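Local coordinates for protein thermospermine synthase (Medicago truncatula, PDB 6BQ6) that probably transfers an aminopropyl group from decarboxylated S-adenosylmethionine to spermidine, giving thermospermine, which is bound in this structure, at residues B[183-188]-B[193-198]; B[219-224]-B[228-233]. All coordinates share one frame; numbering follows the deposited sequence.

Contact 1 of 2, residues B[183-188]-B[193-198]; sequences ADPIEG and KLYTKD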
ATOM      1  N   ALA B 183      15.933 -15.963 -14.724  1.00 23.30           N
ATOM      2  CA  ALA B 183      15.130 -15.882 -13.489  1.00 24.87           C
ATOM      3  C   ALA B 183      15.634 -16.901 -12.456  1.00 25.26           C
ATOM      4  O   ALA B 183      16.202 -17.893 -12.813  1.00 24.34           O
ATOM      5  CB  ALA B 183      13.677 -16.147 -13.828  1.00 24.94           C
ATOM      6  N   ASP B 184      15.436 -16.608 -11.173  1.00 25.91           N
ATOM      7  CA  ASP B 184      15.736 -17.533 -10.095  1.00 28.42           C
ATOM      8  C   ASP B 184      15.050 -18.875 -10.326  1.00 29.17           C
ATOM      9  O   ASP B 184      13.933 -18.904 -10.825  1.00 30.46           O
ATOM     10  CB  ASP B 184      15.268 -16.984  -8.734  1.00 29.69           C
ATOM     11  CG  ASP B 184      15.995 -15.729  -8.318  1.00 32.10           C
ATOM     12  OD1 ASP B 184      16.998 -15.351  -8.986  1.00 30.92           O
ATOM     13  OD2 ASP B 184      15.555 -15.112  -7.300  1.00 31.26           O
ATOM     14  N   PRO B 185      15.687 -19.978  -9.890  1.00 29.33           N
ATOM     15  CA  PRO B 185      15.052 -21.284 -10.113  1.00 31.36           C
ATOM     16  C   PRO B 185      13.815 -21.442  -9.237  1.00 37.02           C
ATOM     17  O   PRO B 185      13.777 -20.974  -8.113  1.00 40.36           O
ATOM     18  CB  PRO B 185      16.138 -22.291  -9.715  1.00 30.43           C
ATOM     19  CG  PRO B 185      17.080 -21.541  -8.840  1.00 29.30           C
ATOM     20  CD  PRO B 185      17.018 -20.100  -9.250  1.00 27.87           C
ATOM     21  N   ILE B 186      12.812 -22.089  -9.777  1.00 39.56           N
ATOM     22  CA  ILE B 186      11.558 -22.337  -9.073  1.00 46.64           C
ATOM     23  C   ILE B 186      11.112 -23.710  -9.598  1.00 49.29           C
ATOM     24  O   ILE B 186      10.882 -23.854 -10.793  1.00 49.45           O
ATOM     25  CB  ILE B 186      10.514 -21.191  -9.324  1.00 48.96           C
ATOM     26  CG1 ILE B 186      10.438 -20.776 -10.806  1.00 51.07           C
ATOM     27  CG2 ILE B 186      10.878 -19.934  -8.525  1.00 48.87           C
ATOM     28  CD1 ILE B 186       9.259 -19.897 -11.164  1.00 51.59           C
ATOM     29  N   GLU B 187      11.141 -24.732  -8.744  1.00 54.55           N
ATOM     30  CA  GLU B 187      10.621 -26.072  -9.112  1.00 58.57           C
ATOM     31  C   GLU B 187       9.355 -25.924  -9.953  1.00 59.41           C
ATOM     32  O   GLU B 187       8.346 -25.407  -9.463  1.00 61.55           O
ATOM     33  CB  GLU B 187      10.320 -26.936  -7.882  1.00 60.58           C
ATOM     34  CG  GLU B 187      10.366 -28.423  -8.203  1.00 64.47           C
ATOM     35  CD  GLU B 187      11.709 -29.066  -7.906  1.00 65.34           C
ATOM     36  OE1 GLU B 187      12.545 -28.429  -7.210  1.00 64.96           O
ATOM     37  OE2 GLU B 187      11.909 -30.227  -8.348  1.00 69.13           O
ATOM     38  N   GLY B 188       9.432 -26.315 -11.228  1.00 58.72           N
ATOM     39  CA  GLY B 188       8.292 -26.211 -12.144  1.00 56.00           C
ATOM     40  C   GLY B 188       8.234 -25.001 -13.061  1.00 53.42           C
ATOM     41  O   GLY B 188       7.326 -24.935 -13.872  1.00 54.66           O
ATOM     42  N   LYS B 193      15.370 -25.921 -15.108  1.00 28.37           N
ATOM     43  CA  LYS B 193      16.252 -26.954 -15.649  1.00 28.65           C
ATOM     44  C   LYS B 193      17.686 -26.481 -15.906  1.00 27.22           C
ATOM     45  O   LYS B 193      18.609 -27.301 -15.955  1.00 28.32           O
ATOM     46  CB  LYS B 193      15.660 -27.585 -16.886  1.00 30.34           C
ATOM     47  CG  LYS B 193      15.542 -26.651 -18.068  1.00 34.08           C
ATOM     48  CD  LYS B 193      14.892 -27.402 -19.204  1.00 37.94           C
ATOM     49  CE  LYS B 193      14.906 -26.567 -20.462  1.00 40.09           C
ATOM     50  NZ  LYS B 193      13.744 -25.657 -20.488  1.00 42.37           N
ATOM     51  N   LEU B 194      17.860 -25.171 -16.059  1.00 24.08           N
ATOM     52  CA  LEU B 194      19.164 -24.599 -16.318  1.00 24.56           C
ATOM     53  C   LEU B 194      19.998 -24.374 -15.055  1.00 24.21           C
ATOM     54  O   LEU B 194      21.064 -23.767 -15.118  1.00 23.92           O
ATOM     55  CB  LEU B 194      18.994 -23.320 -17.103  1.00 24.35           C
ATOM     56  CG  LEU B 194      18.165 -23.464 -18.386  1.00 26.20           C
ATOM     57  CD1 LEU B 194      17.851 -22.111 -19.051  1.00 27.91           C
ATOM     58  CD2 LEU B 194      18.778 -24.357 -19.394  1.00 27.63           C
ATOM     59  N   TYR B 195      19.511 -24.872 -13.914  1.00 23.73           N
ATOM     60  CA  TYR B 195      20.214 -24.793 -12.641  1.00 22.56           C
ATOM     61  C   TYR B 195      20.447 -26.195 -12.053  1.00 23.15           C
ATOM     62  O   TYR B 195      20.921 -26.322 -10.941  1.00 22.37           O
ATOM     63  CB  TYR B 195      19.399 -23.955 -11.646  1.00 22.85           C
ATOM     64  CG  TYR B 195      19.252 -22.511 -11.973  1.00 22.28           C
ATOM     65  CD1 TYR B 195      18.203 -22.042 -12.737  1.00 20.91           C
ATOM     66  CD2 TYR B 195      20.136 -21.590 -11.443  1.00 20.76           C
ATOM     67  CE1 TYR B 195      18.050 -20.676 -13.005  1.00 21.61           C
ATOM     68  CE2 TYR B 195      20.005 -20.242 -11.732  1.00 20.68           C
ATOM     69  CZ  TYR B 195      18.956 -19.787 -12.465  1.00 20.34           C
ATOM     70  OH  TYR B 195      18.861 -18.458 -12.679  1.00 21.94           O
ATOM     71  N   THR B 196      20.138 -27.253 -12.804  1.00 23.09           N
ATOM     72  CA  THR B 196      20.297 -28.574 -12.222  1.00 24.86           C
ATOM     73  C   THR B 196      21.722 -29.122 -12.394  1.00 25.55           C
ATOM     74  O   THR B 196      22.440 -28.777 -13.362  1.00 24.88           O
ATOM     75  CB  THR B 196      19.290 -29.578 -12.813  1.00 25.47           C
ATOM     76  OG1 THR B 196      19.492 -29.674 -14.220  1.00 25.04           O
ATOM     77  CG2 THR B 196      17.886 -29.136 -12.569  1.00 25.79           C
ATOM     78  N   LYS B 197      22.057 -30.062 -11.512  1.00 26.36           N
ATOM     79  CA  LYS B 197      23.322 -30.768 -11.543  1.00 26.33           C
ATOM     80  C   LYS B 197      23.531 -31.409 -12.901  1.00 26.19           C
ATOM     81  O   LYS B 197      24.583 -31.243 -13.527  1.00 25.43           O
ATOM     82  CB  LYS B 197      23.408 -31.828 -10.455  1.00 28.90           C
ATOM     83  CG  LYS B 197      24.715 -32.593 -10.447  1.00 32.21           C
ATOM     84  CD  LYS B 197      24.718 -33.700  -9.387  1.00 37.14           C
ATOM     85  CE  LYS B 197      26.108 -34.328  -9.260  1.00 39.83           C
ATOM     86  NZ  LYS B 197      26.408 -35.265 -10.372  1.00 42.94           N
ATOM     87  N   ASP B 198      22.519 -32.124 -13.367  1.00 26.78           N
ATOM     88  CA  ASP B 198      22.644 -32.809 -14.659  1.00 27.81           C
ATOM     89  C   ASP B 198      22.797 -31.844 -15.832  1.00 25.68           C
ATOM     90  O   ASP B 198      23.570 -32.129 -16.760  1.00 26.03           O
ATOM     91  CB  ASP B 198      21.463 -33.720 -14.903  1.00 31.97           C
ATOM     92  CG  ASP B 198      21.600 -35.074 -14.195  1.00 37.39           C
ATOM     93  OD1 ASP B 198      22.612 -35.344 -13.506  1.00 39.54           O
ATOM     94  OD2 ASP B 198      20.656 -35.890 -14.338  1.00 41.83           O
TER
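Pro-185 lies flat over one face of the Tyr-195 ring, and the phenol reaches past it to the backbone of Ala-183. The contact is CH-pi in kind: CD of Pro-185 sits 3.8 Å from the centroid of the Tyr-195 ring and only 11° off its normal. CB of the proline settles toward the root of the ring, 3.7 Å from CD1 of Tyr-195, while CG of Pro-185 comes nearest to CG and CD2 of Tyr-195. Tyr-195 has CG beside its own backbone N (chi1 -67°), which swings the ring across the loop under the proline. Segment 183-188 lies in the loop after strand 175-181 of the Rossmann-like catalytic domain, beside the thermospermine and adenosine sites, and 193-198 leads out of a 3-10 turn into the start of helix 197-204. At the far end of the ring, OH of Tyr-195 donates to O of Ala-183 at 2.7 Å; the donor stands 49° out of the carbonyl plane, away from the lone-pair directions. The same hydroxyl has a weak bond with Gln-217, whose NE2 also bonds OD1 of Asp-184, so this pocket-lining glutamine touches both sides of the loop.

Contact 2 of 2, residues B[219-224]-B[228-233]; sequences GPAGIF and EVFSCI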
ATOM      1  N   GLY B 219      20.451 -15.200  -7.119  1.00 19.65           N
ATOM      2  CA  GLY B 219      19.375 -14.753  -6.319  1.00 20.03           C
ATOM      3  C   GLY B 219      19.750 -13.900  -5.159  1.00 19.87           C
ATOM      4  O   GLY B 219      20.893 -13.450  -5.036  1.00 19.51           O
ATOM      5  N   PRO B 220      18.788 -13.720  -4.269  1.00 20.03           N
ATOM      6  CA  PRO B 220      19.079 -12.975  -3.066  1.00 19.86           C
ATOM      7  C   PRO B 220      20.222 -13.580  -2.281  1.00 20.00           C
ATOM      8  O   PRO B 220      20.350 -14.795  -2.145  1.00 19.91           O
ATOM      9  CB  PRO B 220      17.769 -13.042  -2.290  1.00 20.89           C
ATOM     10  CG  PRO B 220      16.710 -13.280  -3.306  1.00 21.52           C
ATOM     11  CD  PRO B 220      17.386 -14.190  -4.285  1.00 20.38           C
ATOM     12  N   ALA B 221      21.034 -12.726  -1.690  1.00 18.85           N
ATOM     13  CA  ALA B 221      22.184 -13.195  -0.901  1.00 18.47           C
ATOM     14  C   ALA B 221      22.297 -12.490   0.468  1.00 18.28           C
ATOM     15  O   ALA B 221      23.375 -12.354   1.038  1.00 17.53           O
ATOM     16  CB  ALA B 221      23.443 -13.120  -1.691  1.00 19.11           C
ATOM     17  N   GLY B 222      21.149 -12.109   0.990  1.00 18.59           N
ATOM     18  CA  GLY B 222      21.063 -11.552   2.354  1.00 18.89           C
ATOM     19  C   GLY B 222      21.313 -12.561   3.466  1.00 20.28           C
ATOM     20  O   GLY B 222      21.335 -13.773   3.282  1.00 20.68           O
ATOM     21  N   ILE B 223      21.549 -12.002   4.656  1.00 20.92           N
ATOM     22  CA  ILE B 223      21.906 -12.833   5.828  1.00 22.18           C
ATOM     23  C   ILE B 223      20.905 -13.970   6.030  1.00 22.35           C
ATOM     24  O   ILE B 223      21.314 -15.084   6.382  1.00 24.19           O
ATOM     25  CB  ILE B 223      22.074 -11.920   7.070  1.00 23.25           C
ATOM     26  CG1 ILE B 223      22.390 -12.668   8.357  1.00 25.65           C
ATOM     27  CG2 ILE B 223      20.819 -11.129   7.335  1.00 23.24           C
ATOM     28  CD1 ILE B 223      23.589 -13.533   8.260  1.00 26.83           C
ATOM     29  N   PHE B 224      19.609 -13.704   5.852  1.00 22.43           N
ATOM     30  CA  PHE B 224      18.595 -14.753   5.841  1.00 23.96           C
ATOM     31  C   PHE B 224      18.093 -15.138   4.439  1.00 23.66           C
ATOM     32  O   PHE B 224      17.757 -16.311   4.195  1.00 23.88           O
ATOM     33  CB  PHE B 224      17.448 -14.359   6.773  1.00 25.69           C
ATOM     34  CG  PHE B 224      17.926 -14.129   8.171  1.00 26.47           C
ATOM     35  CD1 PHE B 224      18.598 -15.151   8.874  1.00 28.13           C
ATOM     36  CD2 PHE B 224      17.823 -12.897   8.743  1.00 27.78           C
ATOM     37  CE1 PHE B 224      19.057 -14.926  10.161  1.00 28.52           C
ATOM     38  CE2 PHE B 224      18.291 -12.653  10.025  1.00 27.53           C
ATOM     39  CZ  PHE B 224      18.933 -13.654  10.721  1.00 28.70           C
ATOM     40  N   GLU B 228      17.181 -19.176   0.208  1.00 27.47           N
ATOM     41  CA  GLU B 228      16.116 -19.578  -0.735  1.00 30.77           C
ATOM     42  C   GLU B 228      16.730 -20.195  -1.974  1.00 28.99           C
ATOM     43  O   GLU B 228      16.276 -21.213  -2.433  1.00 29.04           O
ATOM     44  CB  GLU B 228      15.254 -18.416  -1.239  1.00 33.59           C
ATOM     45  CG  GLU B 228      14.674 -17.383  -0.286  1.00 38.75           C
ATOM     46  CD  GLU B 228      14.443 -16.082  -1.068  1.00 42.69           C
ATOM     47  OE1 GLU B 228      14.846 -15.004  -0.538  1.00 39.84           O
ATOM     48  OE2 GLU B 228      13.929 -16.177  -2.265  1.00 45.27           O
ATOM     49  N   VAL B 229      17.711 -19.535  -2.567  1.00 26.20           N
ATOM     50  CA  VAL B 229      18.367 -20.123  -3.759  1.00 26.00           C
ATOM     51  C   VAL B 229      19.879 -19.997  -3.831  1.00 23.90           C
ATOM     52  O   VAL B 229      20.528 -20.872  -4.355  1.00 23.14           O
ATOM     53  CB  VAL B 229      17.763 -19.701  -5.082  1.00 28.59           C
ATOM     54  CG1 VAL B 229      16.240 -19.923  -5.133  1.00 29.08           C
ATOM     55  CG2 VAL B 229      18.146 -18.289  -5.445  1.00 27.51           C
ATOM     56  N   PHE B 230      20.450 -18.939  -3.278  1.00 22.20           N
ATOM     57  CA  PHE B 230      21.908 -18.711  -3.388  1.00 21.79           C
ATOM     58  C   PHE B 230      22.698 -19.882  -2.850  1.00 21.94           C
ATOM     59  O   PHE B 230      23.585 -20.418  -3.528  1.00 21.23           O
ATOM     60  CB  PHE B 230      22.251 -17.418  -2.636  1.00 20.68           C
ATOM     61  CG  PHE B 230      23.699 -17.001  -2.651  1.00 20.79           C
ATOM     62  CD1 PHE B 230      24.323 -16.571  -3.809  1.00 20.73           C
ATOM     63  CD2 PHE B 230      24.432 -16.923  -1.484  1.00 20.66           C
ATOM     64  CE1 PHE B 230      25.638 -16.123  -3.803  1.00 20.26           C
ATOM     65  CE2 PHE B 230      25.739 -16.438  -1.474  1.00 20.90           C
ATOM     66  CZ  PHE B 230      26.346 -16.016  -2.637  1.00 20.78           C
ATOM     67  N   SER B 231      22.372 -20.354  -1.636  1.00 23.11           N
ATOM     68  CA  SER B 231      23.105 -21.499  -1.122  1.00 23.81           C
ATOM     69  C   SER B 231      22.910 -22.781  -1.927  1.00 23.85           C
ATOM     70  O   SER B 231      23.855 -23.545  -2.079  1.00 23.56           O
ATOM     71  CB  SER B 231      22.744 -21.811   0.318  1.00 25.77           C
ATOM     72  OG  SER B 231      21.353 -21.938   0.463  1.00 28.32           O
ATOM     73  N   CYS B 232      21.691 -22.999  -2.416  1.00 23.94           N
ATOM     74  CA  CYS B 232      21.392 -24.137  -3.284  1.00 24.25           C
ATOM     75  C   CYS B 232      22.150 -24.144  -4.608  1.00 22.84           C
ATOM     76  O   CYS B 232      22.639 -25.161  -5.056  1.00 23.79           O
ATOM     77  CB  CYS B 232      19.912 -24.147  -3.581  1.00 25.85           C
ATOM     78  SG  CYS B 232      18.869 -24.188  -2.105  1.00 34.20           S
ATOM     79  N   ILE B 233      22.204 -22.977  -5.226  1.00 20.90           N
ATOM     80  CA  ILE B 233      22.967 -22.808  -6.459  1.00 21.11           C
ATOM     81  C   ILE B 233      24.460 -23.066  -6.206  1.00 20.81           C
ATOM     82  O   ILE B 233      25.116 -23.794  -6.922  1.00 20.84           O
ATOM     83  CB  ILE B 233      22.744 -21.411  -7.046  1.00 21.01           C
ATOM     84  CG1 ILE B 233      21.305 -21.285  -7.598  1.00 22.13           C
ATOM     85  CG2 ILE B 233      23.742 -21.163  -8.176  1.00 20.79           C
ATOM     86  CD1 ILE B 233      20.920 -19.923  -8.075  1.00 22.32           C
TER
HETATM   87  O   HOH W   1      18.571 -16.806  -2.115  1.00 23.06           O
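Phe-230 packs its ring under the methyl of Ala-221, joining the first turn of helix 230-238 to the residues where strand 212-220 ends and the turn begins, a strand-turn-helix connection in the Rossmann-like sheet. Its CB comes first, 3.3 Å from O of Pro-220. CG stands anti to the backbone N (chi1 -179°), carrying the ring off the helix and beneath Ala-221, with CB of Ala-221 4.0 Å from CG of Phe-230. Farther out, CD2 and CE2 on one side and CD1 on the other remain within about 4 Å of that methyl, which lies over the ring centre, 7° from the normal, in a CH-pi contact. CE1 and CZ, at the tip, lie slightly farther, CZ of Phe-230 4.2 Å from CB of Ala-221. Leu-309 of helix 303-311 and Ala-218 also pack on this phenylalanine. A serine in its place would probably leave the Ala-221 methyl without its aromatic floor and open a gap between strand and helix. Gly-219 takes a positive phi, and its bare CA lies 3.8 Å from CG2 of Val-229; a CB there would collide with that methyl. The Glu-228 side chain runs at about a right angle to Pro-220, its OE1 coming 3.8 Å from CG of Pro-220. A water bridges the backbones, donating to O of Pro-220 at 2.7 Å and accepting from N of Val-229 at 2.9 Å.

In the fold
Past strand 175-181 the chain enters the loop that contact 1 folds back on itself, with four residues between its segments, and then runs into helix 197-204. It returns through strand 212-220 of the central sheet, and contact 2 closes the short turn from the end of that strand to helix 230-238. The two closures follow in series, neither nested nor crossed, their centres about 14 Å apart. They nevertheless meet: near the bound thermospermine OD2 of Asp-184 packs 3.6 Å from CD of Pro-220, and CE2 of Tyr-195 lies 3.8 Å from CD1 of Ile-233. The loop after strand 175-181 is thereby tied to the end of the neighbouring parallel strand 212-220 and to helix 230-238.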